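Local coordinates for protein Cel44C (Paenibacillus polymyxa, PDB 2YIH) that hydrolyses the beta-1,4-glucan backbone of xyloglucan, and probably of cellulose, as the family 44 glycoside hydrolase part of a longer, multidomain protein, at residues Trp135-Asn140 / Asp154-Val159; Lys18-Ile23 / Thr421-Gln426; Gln32-Asp37 / Tyr390-Asp395; Val203-Leu208 / Ala245-Ser250. The protein carries 8 engineered substitutions. All coordinates share one frame; numbering follows the deposited sequence. Where two conformers were deposited one is given.

Interaction 1: residues Trp135-Asn140 / Asp154-Val159. Engineered in segment 154-159: Tyr156 (natural residue Arg). With CA (calcium ion), chain C.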
loop_
_atom_site.group_PDB
_atom_site.type_symbol
_atom_site.label_atom_id
_atom_site.label_comp_id
_atom_site.label_asym_id
_atom_site.label_seq_id
_atom_site.Cartn_x
_atom_site.Cartn_y
_atom_site.Cartn_z
ATOM N N TRP A 135 -23.208 11.297 16.481
ATOM C CA TRP A 135 -23.024 10.201 15.519
ATOM C C TRP A 135 -24.254 9.953 14.701
ATOM O O TRP A 135 -25.371 10.041 15.214
ATOM C CB TRP A 135 -22.625 8.884 16.209
ATOM C CG TRP A 135 -21.395 9.014 17.066
ATOM C CD1 TRP A 135 -21.348 9.123 18.440
ATOM C CD2 TRP A 135 -20.037 9.099 16.608
ATOM N NE1 TRP A 135 -20.037 9.220 18.861
ATOM C CE2 TRP A 135 -19.215 9.231 17.752
ATOM C CE3 TRP A 135 -19.438 9.048 15.340
ATOM C CZ2 TRP A 135 -17.816 9.281 17.663
ATOM C CZ3 TRP A 135 -18.064 9.145 15.244
ATOM C CH2 TRP A 135 -17.258 9.273 16.391
ATOM N N ASN A 136 -24.039 9.667 13.412
ATOM C CA ASN A 136 -25.113 9.160 12.552
ATOM C C ASN A 136 -24.846 7.697 12.270
ATOM O O ASN A 136 -23.685 7.277 12.207
ATOM C CB ASN A 136 -25.145 9.936 11.224
ATOM C CG ASN A 136 -25.581 11.370 11.401
ATOM O OD1 ASN A 136 -26.388 11.666 12.278
ATOM N ND2 ASN A 136 -25.099 12.272 10.527
ATOM N N GLN A 137 -25.918 6.927 12.093
ATOM C CA GLN A 137 -25.796 5.484 11.853
ATOM C C GLN A 137 -25.514 5.229 10.376
ATOM O O GLN A 137 -26.131 5.844 9.492
ATOM C CB GLN A 137 -27.098 4.776 12.229
ATOM C CG GLN A 137 -27.445 4.840 13.661
ATOM C CD GLN A 137 -28.708 4.027 13.972
ATOM O OE1 GLN A 137 -29.015 3.023 13.291
ATOM N NE2 GLN A 137 -29.451 4.465 14.979
ATOM N N VAL A 138 -24.623 4.283 10.112
ATOM C CA VAL A 138 -24.375 3.794 8.730
ATOM C C VAL A 138 -25.405 2.711 8.342
ATOM O O VAL A 138 -25.692 1.776 9.137
ATOM C CB VAL A 138 -22.947 3.222 8.610
ATOM C CG1 VAL A 138 -22.719 2.556 7.211
ATOM C CG2 VAL A 138 -21.890 4.329 8.827
ATOM N N VAL A 139 -26.010 2.866 7.162
ATOM C CA VAL A 139 -26.890 1.825 6.607
ATOM C C VAL A 139 -26.340 1.519 5.227
ATOM O O VAL A 139 -26.093 2.444 4.441
ATOM C CB VAL A 139 -28.352 2.378 6.506
ATOM C CG1 VAL A 139 -29.278 1.427 5.752
ATOM C CG2 VAL A 139 -28.895 2.676 7.962
ATOM N N ASN A 140 -26.142 0.233 4.945
ATOM C CA ASN A 140 -25.456 -0.145 3.724
ATOM C C ASN A 140 -26.322 0.043 2.511
ATOM O O ASN A 140 -25.849 0.575 1.472
ATOM C CB ASN A 140 -24.964 -1.584 3.815
ATOM C CG ASN A 140 -23.825 -1.721 4.780
ATOM O OD1 ASN A 140 -23.058 -0.764 4.994
ATOM N ND2 ASN A 140 -23.735 -2.867 5.418
ATOM N N ASP A 154 -31.574 13.812 8.846
ATOM C CA ASP A 154 -31.898 12.540 9.485
ATOM C C ASP A 154 -30.673 11.985 10.213
ATOM O O ASP A 154 -29.624 12.640 10.274
ATOM C CB ASP A 154 -32.500 11.527 8.480
ATOM C CG ASP A 154 -31.510 11.080 7.423
ATOM O OD1 ASP A 154 -30.319 11.464 7.527
ATOM O OD2 ASP A 154 -31.920 10.296 6.526
ATOM N N ASN A 155 -30.804 10.789 10.773
ATOM C CA ASN A 155 -29.716 10.225 11.580
ATOM C C ASN A 155 -28.916 9.157 10.847
ATOM O O ASN A 155 -28.264 8.322 11.491
ATOM C CB ASN A 155 -30.308 9.600 12.858
ATOM C CG ASN A 155 -29.277 9.425 13.964
ATOM O OD1 ASN A 155 -28.416 10.286 14.193
ATOM N ND2 ASN A 155 -29.336 8.268 14.634
ATOM N N TYR A 156 -28.947 9.190 9.506
ATOM C CA TYR A 156 -28.429 8.066 8.719
ATOM C C TYR A 156 -27.476 8.548 7.667
ATOM O O TYR A 156 -27.679 9.625 7.109
ATOM C CB TYR A 156 -29.571 7.361 7.976
ATOM C CG TYR A 156 -30.564 6.747 8.937
ATOM C CD1 TYR A 156 -30.203 5.645 9.694
ATOM C CD2 TYR A 156 -31.822 7.334 9.135
ATOM C CE1 TYR A 156 -31.100 5.101 10.628
ATOM C CE2 TYR A 156 -32.709 6.823 10.054
ATOM C CZ TYR A 156 -32.363 5.713 10.783
ATOM O OH TYR A 156 -33.240 5.189 11.693
ATOM N N VAL A 157 -26.555 7.673 7.285
ATOM C CA VAL A 157 -25.794 7.890 6.058
ATOM C C VAL A 157 -25.878 6.567 5.310
ATOM O O VAL A 157 -25.740 5.525 5.919
ATOM C CB VAL A 157 -24.330 8.262 6.401
ATOM C CG1 VAL A 157 -23.483 8.239 5.202
ATOM C CG2 VAL A 157 -24.307 9.669 7.063
ATOM N N TYR A 158 -26.207 6.606 4.020
ATOM C CA TYR A 158 -26.448 5.372 3.280
ATOM C C TYR A 158 -25.277 5.114 2.359
ATOM O O TYR A 158 -24.978 5.932 1.513
ATOM C CB TYR A 158 -27.707 5.543 2.430
ATOM C CG TYR A 158 -28.963 5.684 3.270
ATOM C CD1 TYR A 158 -29.471 4.583 3.954
ATOM C CD2 TYR A 158 -29.597 6.935 3.436
ATOM C CE1 TYR A 158 -30.632 4.680 4.729
ATOM C CE2 TYR A 158 -30.754 7.059 4.243
ATOM C CZ TYR A 158 -31.252 5.923 4.874
ATOM O OH TYR A 158 -32.409 6.028 5.625
ATOM N N VAL A 159 -24.639 3.960 2.473
ATOM C CA VAL A 159 -23.382 3.785 1.735
ATOM C C VAL A 159 -23.679 3.588 0.255
ATOM O O VAL A 159 -22.972 4.148 -0.600
ATOM C CB VAL A 159 -22.534 2.633 2.282
ATOM C CG1 VAL A 159 -21.218 2.562 1.503
ATOM C CG2 VAL A 159 -22.232 2.850 3.759
HETATM CA CA CA C . -28.407 11.639 6.131
HETATM O O HOH W 1 -29.918 10.333 4.693
HETATM O O HOH W 2 -27.844 12.834 8.120
#
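Four backbone hydrogen bonds run in alternation between Gln137, Val139 and the 154-159 segment, the ladder of a parallel strand pair. Gln137 N gives to Asn155 O and its carbonyl receives Val157 N; then Val139 N reaches Val157 O at 2.9 Å, the straightest of the set at 169°, and Val139 O takes Val159 N. Strand 115-117 flanks 135-139 on its other edge, completing a small three-stranded sheet.

The apolar contacts sort by face. Val138 CG1 meets Val159 CG2 at 3.5 Å, tight for two methyls, and Val157 lies on the same face. On the other, Val139 touches two tyrosines of the neighbouring strand: its CG2 is 3.7 Å from CD1 of the engineered Tyr156, while CB is 3.6 Å from CD1 of Tyr158, whose side chain runs alongside. Beta-branched valines suit such extended backbone.

The metal bonds gather where the loop enters strand 156-158. Calcium is held by Asp154 OD1 and Tyr156 O, each at 2.4 Å, and by two waters; Glu56 and Asp151 complete the site. Asp154 OD1 also accepts a weak bond from Tyr156 N. Because one metal ligand is a main-chain carbonyl of the strand itself, calcium binding and the start of this edge strand are likely to be coupled.

Interaction 2: residues Lys18-Ile23 / Thr421-Gln426. Unlike the reference sequence in segment 18-23: Asp19 (reference Glu).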
loop_
_atom_site.group_PDB
_atom_site.type_symbol
_atom_site.label_atom_id
_atom_site.label_comp_id
_atom_site.label_asym_id
_atom_site.label_seq_id
_atom_site.Cartn_x
_atom_site.Cartn_y
_atom_site.Cartn_z
ATOM N N LYS A 18 14.213 -14.871 -18.870
ATOM C CA LYS A 18 13.930 -15.754 -17.737
ATOM C C LYS A 18 12.974 -15.111 -16.708
ATOM O O LYS A 18 13.124 -13.916 -16.371
ATOM C CB LYS A 18 15.238 -16.111 -17.037
ATOM C CG LYS A 18 15.084 -17.154 -15.959
ATOM C CD LYS A 18 16.415 -17.388 -15.239
ATOM C CE LYS A 18 16.181 -18.313 -14.059
ATOM N NZ LYS A 18 17.383 -18.397 -13.192
ATOM N N ASP A 19 11.991 -15.886 -16.232
ATOM C CA ASP A 19 11.090 -15.434 -15.165
ATOM C C ASP A 19 10.392 -14.110 -15.476
ATOM O O ASP A 19 10.167 -13.300 -14.572
ATOM C CB ASP A 19 11.833 -15.343 -13.820
ATOM C CG ASP A 19 12.321 -16.703 -13.341
ATOM O OD1 ASP A 19 11.625 -17.698 -13.638
ATOM O OD2 ASP A 19 13.373 -16.771 -12.666
ATOM N N ARG A 20 10.033 -13.892 -16.740
ATOM C CA ARG A 20 9.277 -12.701 -17.093
ATOM C C ARG A 20 7.940 -12.726 -16.353
ATOM O O ARG A 20 7.253 -13.755 -16.307
ATOM C CB ARG A 20 9.015 -12.627 -18.603
ATOM C CG ARG A 20 10.275 -12.481 -19.440
ATOM C CD ARG A 20 9.924 -12.654 -20.891
ATOM N NE ARG A 20 10.971 -12.145 -21.775
ATOM C CZ ARG A 20 10.850 -12.105 -23.102
ATOM N NH1 ARG A 20 9.722 -12.518 -23.660
ATOM N NH2 ARG A 20 11.835 -11.642 -23.863
ATOM N N LYS A 21 7.566 -11.594 -15.772
ATOM C CA LYS A 21 6.247 -11.515 -15.145
ATOM C C LYS A 21 5.824 -10.069 -15.048
ATOM O O LYS A 21 6.655 -9.182 -14.938
ATOM C CB LYS A 21 6.238 -12.169 -13.756
ATOM C CG LYS A 21 7.245 -11.677 -12.787
ATOM C CD LYS A 21 7.451 -12.693 -11.605
ATOM C CE LYS A 21 6.117 -13.120 -10.944
ATOM N NZ LYS A 21 6.259 -13.491 -9.474
ATOM N N PRO A 22 4.522 -9.829 -15.106
ATOM C CA PRO A 22 4.057 -8.432 -15.161
ATOM C C PRO A 22 4.192 -7.749 -13.808
ATOM O O PRO A 22 3.970 -8.377 -12.760
ATOM C CB PRO A 22 2.592 -8.564 -15.587
ATOM C CG PRO A 22 2.194 -9.969 -15.108
ATOM C CD PRO A 22 3.437 -10.815 -15.261
ATOM N N ILE A 23 4.675 -6.518 -13.828
ATOM C CA ILE A 23 4.724 -5.698 -12.614
ATOM C C ILE A 23 3.478 -4.823 -12.619
ATOM O O ILE A 23 3.289 -4.005 -13.527
ATOM C CB ILE A 23 5.966 -4.773 -12.618
ATOM C CG1 ILE A 23 7.238 -5.612 -12.618
ATOM C CG2 ILE A 23 5.926 -3.822 -11.395
ATOM C CD1 ILE A 23 8.536 -4.786 -12.906
ATOM N N THR A 421 7.671 -5.237 -17.184
ATOM C CA THR A 421 7.889 -6.674 -17.126
ATOM C C THR A 421 9.135 -6.980 -16.292
ATOM O O THR A 421 10.240 -6.616 -16.686
ATOM C CB THR A 421 8.111 -7.232 -18.549
ATOM O OG1 THR A 421 6.935 -6.973 -19.341
ATOM C CG2 THR A 421 8.345 -8.763 -18.465
ATOM N N SER A 422 8.968 -7.617 -15.126
ATOM C CA SER A 422 10.124 -8.059 -14.331
ATOM C C SER A 422 10.869 -9.142 -15.085
ATOM O O SER A 422 10.242 -9.989 -15.708
ATOM C CB SER A 422 9.687 -8.625 -12.970
ATOM O OG SER A 422 10.785 -9.153 -12.236
ATOM N N VAL A 423 12.195 -9.134 -15.006
ATOM C CA VAL A 423 12.963 -10.281 -15.510
ATOM C C VAL A 423 14.022 -10.679 -14.491
ATOM O O VAL A 423 14.318 -9.931 -13.553
ATOM C CB VAL A 423 13.621 -9.977 -16.891
ATOM C CG1 VAL A 423 12.576 -9.522 -17.928
ATOM C CG2 VAL A 423 14.786 -8.962 -16.765
ATOM N N SER A 424 14.568 -11.886 -14.633
ATOM C CA SER A 424 15.457 -12.429 -13.617
ATOM C C SER A 424 16.718 -11.571 -13.434
ATOM O O SER A 424 17.422 -11.239 -14.398
ATOM C CB SER A 424 15.824 -13.869 -13.998
ATOM O OG SER A 424 16.830 -14.413 -13.165
ATOM N N ALA A 425 16.994 -11.230 -12.176
ATOM C CA ALA A 425 18.241 -10.558 -11.812
ATOM C C ALA A 425 18.731 -11.193 -10.516
ATOM O O ALA A 425 18.010 -11.223 -9.535
ATOM C CB ALA A 425 18.009 -9.057 -11.621
ATOM N N GLN A 426 19.936 -11.751 -10.549
ATOM C CA GLN A 426 20.486 -12.477 -9.406
ATOM C C GLN A 426 21.816 -11.817 -9.037
ATOM O O GLN A 426 22.581 -11.410 -9.923
ATOM C CB GLN A 426 20.762 -13.929 -9.806
ATOM C CG GLN A 426 19.511 -14.726 -10.194
ATOM C CD GLN A 426 19.853 -16.177 -10.484
ATOM O OE1 GLN A 426 20.508 -16.490 -11.473
ATOM N NE2 GLN A 426 19.461 -17.054 -9.592
HETATM O O HOH W 3 11.383 -11.766 -12.609
#
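An antiparallel strand pairing in the beta-sandwich-like domain beside the barrel brings Lys21 against Ser422, a hydrogen-bonded pair. Ser422 N gives to Lys21 O at 2.8 Å, and Lys21 N returns a bond to Ser422 O at 3.1 Å. Between this pair and Ser424, whose N binds Lys18 O at 3.0 Å, the 18-23 backbone leaves the regular pairing: Asp19 takes left-handed angles (phi 55°), and water 3 fills in, donating to Asp19 O and hydrogen-bonded to Ser422 OG. The strand 9-22 thus stays beside 421-427 despite its break, joining the chain's N-terminal stretch to the C-terminal strands that follow the barrel.

Lys18, extended throughout, lays its CD against Ser424 OG at 3.7 Å; a long aliphatic stem with a charged end suits this solvent-exposed edge of the contact. Arg20 CG runs alongside Val423 CG1 at 4.0 Å. Lys21 turns its amine away to Asp384 and the carbonyl of Lys382. Ile23 places CD1 3.6 Å from Ser422 N and CG1 near Ser422 CB, with Tyr28 and Phe418 also against it. Cutting Ile23 back to an alanine would probably open a gap over the Ser422 backbone and weaken the packing against Tyr28 and Phe418. Thr421 CG2 closes on Arg20 CB at 3.9 Å.

Interaction 3: residues Gln32-Asp37 / Tyr390-Asp395. With EDO (1,2-ethanediol), chain O.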
loop_
_atom_site.group_PDB
_atom_site.type_symbol
_atom_site.label_atom_id
_atom_site.label_comp_id
_atom_site.label_asym_id
_atom_site.label_seq_id
_atom_site.Cartn_x
_atom_site.Cartn_y
_atom_site.Cartn_z
ATOM N N GLN A 32 -0.841 9.489 1.476
ATOM C CA GLN A 32 -0.629 10.940 1.339
ATOM C C GLN A 32 0.111 11.211 0.058
ATOM O O GLN A 32 1.089 10.517 -0.256
ATOM C CB GLN A 32 0.233 11.457 2.502
ATOM C CG GLN A 32 -0.419 11.246 3.882
ATOM C CD GLN A 32 -0.035 9.930 4.509
ATOM O OE1 GLN A 32 0.467 9.019 3.848
ATOM N NE2 GLN A 32 -0.237 9.832 5.823
ATOM N N ASP A 33 -0.322 12.199 -0.717
ATOM C CA ASP A 33 0.546 12.630 -1.804
ATOM C C ASP A 33 1.888 13.131 -1.277
ATOM O O ASP A 33 1.944 13.771 -0.225
ATOM C CB ASP A 33 -0.136 13.711 -2.651
ATOM C CG ASP A 33 -1.395 13.199 -3.314
ATOM O OD1 ASP A 33 -1.360 12.073 -3.853
ATOM O OD2 ASP A 33 -2.371 13.957 -3.344
ATOM N N LEU A 34 2.968 12.843 -1.996
ATOM C CA LEU A 34 4.317 13.289 -1.585
ATOM C C LEU A 34 4.687 14.594 -2.303
ATOM O O LEU A 34 3.895 15.549 -2.282
ATOM C CB LEU A 34 5.351 12.156 -1.784
ATOM C CG LEU A 34 5.008 10.867 -1.012
ATOM C CD1 LEU A 34 6.028 9.731 -1.278
ATOM C CD2 LEU A 34 4.938 11.126 0.498
ATOM N N ALA A 35 5.827 14.641 -2.991
ATOM C CA ALA A 35 6.233 15.899 -3.636
ATOM C C ALA A 35 5.395 16.245 -4.850
ATOM O O ALA A 35 5.141 17.437 -5.120
ATOM C CB ALA A 35 7.712 15.868 -3.998
ATOM N N GLY A 36 4.889 15.223 -5.525
ATOM C CA GLY A 36 4.011 15.437 -6.670
ATOM C C GLY A 36 4.659 15.094 -7.989
ATOM O O GLY A 36 4.003 15.131 -9.033
ATOM N N ASP A 37 5.949 14.774 -7.967
ATOM C CA ASP A 37 6.630 14.382 -9.185
ATOM C C ASP A 37 7.120 12.936 -9.128
ATOM O O ASP A 37 8.058 12.529 -9.834
ATOM C CB ASP A 37 7.745 15.359 -9.554
ATOM C CG ASP A 37 8.812 15.489 -8.484
ATOM O OD1 ASP A 37 8.693 14.961 -7.357
ATOM O OD2 ASP A 37 9.843 16.107 -8.807
ATOM N N TYR A 390 2.370 3.542 0.147
ATOM C CA TYR A 390 3.183 4.098 1.237
ATOM C C TYR A 390 2.317 4.960 2.182
ATOM O O TYR A 390 1.333 5.591 1.749
ATOM C CB TYR A 390 4.264 4.967 0.599
ATOM C CG TYR A 390 5.085 5.735 1.569
ATOM C CD1 TYR A 390 5.989 5.085 2.393
ATOM C CD2 TYR A 390 4.917 7.122 1.700
ATOM C CE1 TYR A 390 6.756 5.793 3.313
ATOM C CE2 TYR A 390 5.722 7.865 2.585
ATOM C CZ TYR A 390 6.603 7.165 3.417
ATOM O OH TYR A 390 7.383 7.846 4.314
ATOM N N TRP A 391 2.649 4.908 3.469
ATOM C CA TRP A 391 2.017 5.800 4.456
ATOM C C TRP A 391 3.090 6.686 5.123
ATOM O O TRP A 391 4.087 6.188 5.632
ATOM C CB TRP A 391 1.299 4.949 5.523
ATOM C CG TRP A 391 0.674 5.811 6.549
ATOM C CD1 TRP A 391 1.275 6.303 7.688
ATOM C CD2 TRP A 391 -0.657 6.325 6.535
ATOM N NE1 TRP A 391 0.381 7.113 8.372
ATOM C CE2 TRP A 391 -0.808 7.147 7.682
ATOM C CE3 TRP A 391 -1.735 6.185 5.660
ATOM C CZ2 TRP A 391 -2.021 7.803 7.983
ATOM C CZ3 TRP A 391 -2.947 6.845 5.958
ATOM C CH2 TRP A 391 -3.057 7.671 7.085
ATOM N N LYS A 392 2.860 7.998 5.170
ATOM C CA LYS A 392 3.802 8.896 5.843
ATOM C C LYS A 392 3.704 8.791 7.387
ATOM O O LYS A 392 2.756 9.325 7.989
ATOM C CB LYS A 392 3.503 10.343 5.447
ATOM C CG LYS A 392 3.684 10.671 3.956
ATOM C CD LYS A 392 3.337 12.174 3.737
ATOM C CE LYS A 392 4.482 13.086 4.210
ATOM N NZ LYS A 392 4.148 14.560 3.947
ATOM N N LEU A 393 4.716 8.180 8.005
ATOM C CA LEU A 393 4.811 8.144 9.466
ATOM C C LEU A 393 5.395 9.446 10.012
ATOM O O LEU A 393 5.247 9.738 11.206
ATOM C CB LEU A 393 5.663 6.966 9.935
ATOM C CG LEU A 393 5.083 5.595 9.584
ATOM C CD1 LEU A 393 6.126 4.515 9.935
ATOM C CD2 LEU A 393 3.745 5.334 10.281
ATOM N N LYS A 394 6.050 10.215 9.142
ATOM C CA LYS A 394 6.610 11.517 9.528
ATOM C C LYS A 394 5.999 12.566 8.636
ATOM O O LYS A 394 5.917 12.387 7.413
ATOM C CB LYS A 394 8.134 11.545 9.335
ATOM C CG LYS A 394 8.812 12.595 10.170
ATOM C CD LYS A 394 9.926 13.266 9.409
ATOM C CE LYS A 394 10.269 14.579 10.068
ATOM N NZ LYS A 394 9.032 15.317 10.427
ATOM N N ASP A 395 5.547 13.669 9.233
ATOM C CA ASP A 395 4.949 14.732 8.436
ATOM C C ASP A 395 6.009 15.576 7.717
ATOM O O ASP A 395 7.211 15.433 7.973
ATOM C CB ASP A 395 4.041 15.615 9.302
ATOM C CG ASP A 395 2.790 14.868 9.785
ATOM O OD1 ASP A 395 2.244 14.070 9.001
ATOM O OD2 ASP A 395 2.316 15.136 10.910
HETATM C C1 EDO O . 2.342 18.686 5.106
HETATM O O1 EDO O . 3.498 19.511 5.253
HETATM C C2 EDO O . 2.794 17.241 4.959
HETATM O O2 EDO O . 2.818 16.638 6.257
HETATM O O HOH W 4 3.719 15.265 1.312
#
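Gln32 reaches over Trp391 where two loops leave the C-terminal ends of the first and last strands of the TIM barrel, 29-30 and 387-390, so the contact lies across the barrel's closing seam. The amide nitrogen NE2 stands 3.3 Å above the indole plane, over its centre, with the amide turned 61° to the ring. An amide nitrogen, partly positive at its hydrogens, suits a place over an electron-rich indole face, and a bend at chi2 (91°) swings it there. The same bend lets OE1 accept Lys392 N at 2.9 Å, nearly straight at 177°, although the donor stands above the carbonyl plane and not on a lone pair. An alanine at Gln32 would probably leave Lys392 N without this acceptor and uncover that face of Trp391, whose side chain lies about 6 Å from a bound glucose unit.

Lys392 crosses the stem of Gln32 obliquely, its CD 3.4 Å from Gln32 CB. Leu34 slides past it in the opposite direction, CD2 lying 3.7 Å from Lys392 CG, and meets Tyr390 at about a right angle: Leu34 CD2 sits at the ring's edge, 4.0 Å from CE2. A lysine serves well here, apolar along its stem and charged at its tip, where NZ binds Gly396 O. Water 4 bridges the loops, accepting from Lys392 NZ at 2.8 Å and donating to Asp33 O.

Interaction 4: residues Val203-Leu208 / Ala245-Ser250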
loop_
_atom_site.group_PDB
_atom_site.type_symbol
_atom_site.label_atom_id
_atom_site.label_comp_id
_atom_site.label_asym_id
_atom_site.label_seq_id
_atom_site.Cartn_x
_atom_site.Cartn_y
_atom_site.Cartn_z
ATOM N N VAL A 203 -13.821 -6.174 17.929
ATOM C CA VAL A 203 -14.532 -6.801 16.803
ATOM C C VAL A 203 -14.435 -8.342 16.856
ATOM O O VAL A 203 -13.370 -8.919 17.181
ATOM C CB VAL A 203 -13.988 -6.242 15.425
ATOM C CG1 VAL A 203 -12.588 -6.833 15.147
ATOM C CG2 VAL A 203 -14.950 -6.601 14.269
ATOM N N GLY A 204 -15.547 -9.009 16.533
ATOM C CA GLY A 204 -15.531 -10.487 16.395
ATOM C C GLY A 204 -15.098 -10.932 15.013
ATOM O O GLY A 204 -15.176 -10.146 14.047
ATOM N N ALA A 205 -14.581 -12.158 14.909
ATOM C CA ALA A 205 -14.243 -12.719 13.588
ATOM C C ALA A 205 -15.491 -12.913 12.746
ATOM O O ALA A 205 -15.528 -12.489 11.586
ATOM C CB ALA A 205 -13.473 -14.010 13.716
ATOM N N LYS A 206 -16.537 -13.510 13.325
ATOM C CA LYS A 206 -17.789 -13.675 12.583
ATOM C C LYS A 206 -18.436 -12.323 12.321
ATOM O O LYS A 206 -18.926 -12.074 11.212
ATOM C CB LYS A 206 -18.757 -14.612 13.322
ATOM C CG LYS A 206 -20.067 -14.856 12.552
ATOM C CD LYS A 206 -21.085 -15.548 13.454
ATOM C CE LYS A 206 -22.292 -16.053 12.656
ATOM N NZ LYS A 206 -23.149 -14.948 12.169
ATOM N N GLU A 207 -18.414 -11.442 13.327
ATOM C CA GLU A 207 -18.919 -10.069 13.134
ATOM C C GLU A 207 -18.287 -9.407 11.901
ATOM O O GLU A 207 -18.972 -8.769 11.105
ATOM C CB GLU A 207 -18.627 -9.196 14.365
ATOM C CG GLU A 207 -19.068 -7.750 14.149
ATOM C CD GLU A 207 -18.583 -6.809 15.242
ATOM O OE1 GLU A 207 -17.914 -7.274 16.192
ATOM O OE2 GLU A 207 -18.856 -5.594 15.133
ATOM N N LEU A 208 -16.965 -9.476 11.832
ATOM C CA LEU A 208 -16.234 -8.827 10.736
ATOM C C LEU A 208 -16.688 -9.390 9.387
ATOM O O LEU A 208 -16.958 -8.630 8.454
ATOM C CB LEU A 208 -14.741 -8.986 10.926
ATOM C CG LEU A 208 -13.914 -8.276 9.843
ATOM C CD1 LEU A 208 -14.322 -6.799 9.692
ATOM C CD2 LEU A 208 -12.433 -8.426 10.163
ATOM N N ALA A 245 -9.553 -11.939 18.841
ATOM C CA ALA A 245 -10.993 -11.709 18.744
ATOM C C ALA A 245 -11.710 -12.610 19.763
ATOM O O ALA A 245 -11.310 -13.769 19.955
ATOM C CB ALA A 245 -11.495 -12.006 17.333
ATOM N N PRO A 246 -12.754 -12.088 20.405
ATOM C CA PRO A 246 -13.419 -12.872 21.467
ATOM C C PRO A 246 -13.976 -14.218 21.020
ATOM O O PRO A 246 -14.016 -15.158 21.831
ATOM C CB PRO A 246 -14.550 -11.951 21.946
ATOM C CG PRO A 246 -14.612 -10.811 20.942
ATOM C CD PRO A 246 -13.220 -10.691 20.401
ATOM N N ASP A 247 -14.390 -14.326 19.760
ATOM C CA ASP A 247 -14.874 -15.577 19.204
ATOM C C ASP A 247 -13.849 -16.448 18.479
ATOM O O ASP A 247 -14.215 -17.468 17.896
ATOM C CB ASP A 247 -16.131 -15.351 18.344
ATOM C CG ASP A 247 -15.860 -14.472 17.130
ATOM O OD1 ASP A 247 -14.763 -13.847 17.081
ATOM O OD2 ASP A 247 -16.702 -14.485 16.206
ATOM N N TRP A 248 -12.570 -16.076 18.510
ATOM C CA TRP A 248 -11.577 -16.790 17.696
ATOM C C TRP A 248 -11.519 -18.293 18.037
ATOM O O TRP A 248 -11.509 -19.137 17.135
ATOM C CB TRP A 248 -10.161 -16.186 17.837
ATOM C CG TRP A 248 -9.129 -16.943 16.998
ATOM C CD1 TRP A 248 -7.998 -17.562 17.446
ATOM C CD2 TRP A 248 -9.155 -17.137 15.575
ATOM N NE1 TRP A 248 -7.329 -18.153 16.393
ATOM C CE2 TRP A 248 -8.003 -17.879 15.232
ATOM C CE3 TRP A 248 -10.037 -16.746 14.559
ATOM C CZ2 TRP A 248 -7.729 -18.286 13.913
ATOM C CZ3 TRP A 248 -9.770 -17.146 13.245
ATOM C CH2 TRP A 248 -8.628 -17.919 12.941
ATOM N N ASP A 249 -11.464 -18.624 19.324
ATOM C CA ASP A 249 -11.385 -20.049 19.703
ATOM C C ASP A 249 -12.569 -20.851 19.177
ATOM O O ASP A 249 -12.401 -22.007 18.755
ATOM C CB ASP A 249 -11.250 -20.202 21.224
ATOM C CG ASP A 249 -9.846 -19.935 21.698
ATOM O OD1 ASP A 249 -8.930 -19.895 20.852
ATOM O OD2 ASP A 249 -9.667 -19.683 22.907
ATOM N N SER A 250 -13.740 -20.219 19.145
ATOM C CA SER A 250 -14.952 -20.876 18.666
ATOM C C SER A 250 -15.009 -21.084 17.149
ATOM O O SER A 250 -15.725 -21.977 16.666
ATOM C CB SER A 250 -16.205 -20.141 19.162
ATOM O OG SER A 250 -16.539 -19.034 18.340
HETATM O O HOH W 5 -18.355 -12.268 16.175
#
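Asp247 grips the first turn of helix 205-222 with both carboxylate oxygens: OD1 accepts Ala205 N at 2.8 Å and OD2 accepts Lys206 N at 3.0 Å, each through its syn lone pair. With CG placed between the backbone N and carbonyl carbon (chi1 63°), the carboxylate faces these two amides. Gly204, at the N-cap, has no side chain to do this; its CA lies 3.5 Å from OD1. A second clasp joins Gly204 N to Glu207 OE1 at 3.0 Å, as in one half of a capping box.

On the packed side Ala245 CB touches Val203 O at 3.6 Å, an approach that suits a small alanine. Ala205 CB sits at the edge of the Trp248 indole, 4.5 Å from CE3, with Phe258 and Tyr261 of helix 258-273 also against it. The outer side is looser: Pro246 is exposed, Lys206 leads off to Asp210, and water 5 links Asp247 OD2 to Glu207 N.

A carboxylate taking up N-terminal amides, and probably stabilised by the helix dipole, is characteristic of helix N-terminal capping, here supplied from another loop of the barrel domain.

Overall arrangement
Interactions 1, 3 and 4 belong to the TIM-barrel domain, whereas interaction 2 lies in the neighbouring beta domain, about 47 Å between centres from interaction 1 and on the other side of the chain's centre. Interactions 1 and 2, both partly buried, are strand pairings, parallel and antiparallel respectively, but one supplies ligands to a calcium ion, and the other is interrupted where a single water bridges the strands. Interaction 3, at the surface, relies on side chains: a single direct hydrogen bond, a pi face and a lysine stem. Interaction 4 is the more buried, with a carboxylate at a helix start. Helix 205-222, which begins there, also packs on Asn140 and Val159 of interaction 1.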